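Local coordinates for histone fold protein (PDB 1F1E) that is an archaeal histone with two histone folds in one chain, and probably binds and compacts DNA, at residues A124-A127 / D128-G131. Numbering follows the deposited sequence.
Sequences AEYA and DEDG
Glu129 lays its side chain alongside Tyr126, both pointing the same way at the C-terminal end of helix 102-129, so that OE1 of Glu129 comes to the ring edge, 3.6 Å from CD1 of Tyr126. Ring and carboxylate planes are 86° apart. The weakly positive hydrogens of the ring edge probably make a mildly favourable neighbour for the carboxylate, while Tyr126 also packs on Asp139, Lys142 and Tyr146 of helix 137-147. With CG beside the backbone N and anti to the carbonyl carbon (chi1 -82°), the extended chain of Glu129 is led back toward the preceding turn.

Four acidic residues fall in the last turns and the exit of the helix. OE2 of Glu125 lies 4.1 Å from OE2 of Glu129, their carboxylate planes perpendicular; the salt bridge from OE1 of Glu125 to NZ of Lys122 probably eases this repulsion. Asp128 uses OD1 to pair with Arg21, and Asp130 uses OD2 to pair with Arg132.

Backbone bonds show the helix running out. Asp128 N reaches Ala124 O at 2.8 Å and is nearly straight (171°). Glu129 N to Glu125 O (3.0 Å) is already bent, with a weak second bond to Tyr126 O; Asp130 N to Tyr126 O has lengthened to 3.2 Å, with a weak one to Ala127 O. The small methyl of Ala127 suits the buried face toward helix 137-147. Gly131, whose positive phi comes easily to glycine, is the C' residue of a Schellman motif: its N bonds Asp128 O at 2.9 Å, and Arg132 N closes back on Ala127 O. Acids here would add to the negative end of the helix dipole, which the salt bridges of Glu125, Asp128 and Asp130 probably offset.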
loop_
_atom_site.group_PDB
_atom_site.type_symbol
_atom_site.label_atom_id
_atom_site.label_comp_id
_atom_site.label_asym_id
_atom_site.label_seq_id
_atom_site.Cartn_x
_atom_site.Cartn_y
_atom_site.Cartn_z
ATOM N N ALA A 124 12.326 15.306 -1.233
ATOM C CA ALA A 124 12.996 16.376 -1.964
ATOM C C ALA A 124 11.935 17.258 -2.606
ATOM O O ALA A 124 11.997 18.510 -2.586
ATOM C CB ALA A 124 14.016 15.856 -2.942
ATOM N N GLU A 125 10.907 16.611 -3.124
ATOM C CA GLU A 125 9.827 17.347 -3.750
ATOM C C GLU A 125 9.123 18.242 -2.743
ATOM O O GLU A 125 8.775 19.398 -3.026
ATOM C CB GLU A 125 8.876 16.340 -4.427
ATOM C CG GLU A 125 7.575 16.981 -4.875
ATOM C CD GLU A 125 6.627 15.991 -5.523
ATOM O OE1 GLU A 125 6.790 14.759 -5.531
ATOM O OE2 GLU A 125 5.636 16.542 -6.056
ATOM N N TYR A 126 8.925 17.756 -1.524
ATOM C CA TYR A 126 8.312 18.616 -0.497
ATOM C C TYR A 126 9.229 19.752 -0.080
ATOM O O TYR A 126 8.764 20.875 0.167
ATOM C CB TYR A 126 7.884 17.779 0.676
ATOM C CG TYR A 126 6.621 16.947 0.462
ATOM C CD1 TYR A 126 5.421 17.586 0.045
ATOM C CD2 TYR A 126 6.595 15.594 0.627
ATOM C CE1 TYR A 126 4.295 16.782 -0.145
ATOM C CE2 TYR A 126 5.459 14.817 0.445
ATOM C CZ TYR A 126 4.301 15.425 0.049
ATOM O OH TYR A 126 3.174 14.684 -0.133
ATOM N N ALA A 127 10.544 19.488 -0.014
ATOM C CA ALA A 127 11.423 20.608 0.303
ATOM C C ALA A 127 11.372 21.664 -0.785
ATOM O O ALA A 127 11.391 22.870 -0.529
ATOM C CB ALA A 127 12.822 20.066 0.437
ATOM N N ASP A 128 11.381 21.219 -2.034
ATOM C CA ASP A 128 11.223 22.165 -3.147
ATOM C C ASP A 128 9.996 23.011 -2.961
ATOM O O ASP A 128 9.993 24.204 -3.218
ATOM C CB ASP A 128 11.075 21.332 -4.418
ATOM C CG ASP A 128 12.382 20.767 -4.940
ATOM O OD1 ASP A 128 13.449 21.089 -4.346
ATOM O OD2 ASP A 128 12.343 20.020 -5.948
ATOM N N GLU A 129 8.904 22.392 -2.490
ATOM C CA GLU A 129 7.637 23.104 -2.443
ATOM C C GLU A 129 7.755 24.269 -1.476
ATOM O O GLU A 129 7.081 25.271 -1.673
ATOM C CB GLU A 129 6.458 22.209 -2.034
ATOM C CG GLU A 129 5.877 21.399 -3.181
ATOM C CD GLU A 129 4.778 20.446 -2.722
ATOM O OE1 GLU A 129 4.308 20.579 -1.559
ATOM O OE2 GLU A 129 4.362 19.571 -3.524
ATOM N N ASP A 130 8.629 24.051 -0.503
ATOM C CA ASP A 130 8.787 25.100 0.508
ATOM C C ASP A 130 9.996 25.976 0.223
ATOM O O ASP A 130 10.425 26.730 1.091
ATOM C CB ASP A 130 8.876 24.425 1.869
ATOM C CG ASP A 130 8.812 25.457 2.986
ATOM O OD1 ASP A 130 8.097 26.463 2.745
ATOM O OD2 ASP A 130 9.474 25.268 4.034
ATOM N N GLY A 131 10.547 25.910 -0.984
ATOM C CA GLY A 131 11.730 26.645 -1.387
ATOM C C GLY A 131 12.886 26.374 -0.445
ATOM O O GLY A 131 13.583 27.304 -0.018
#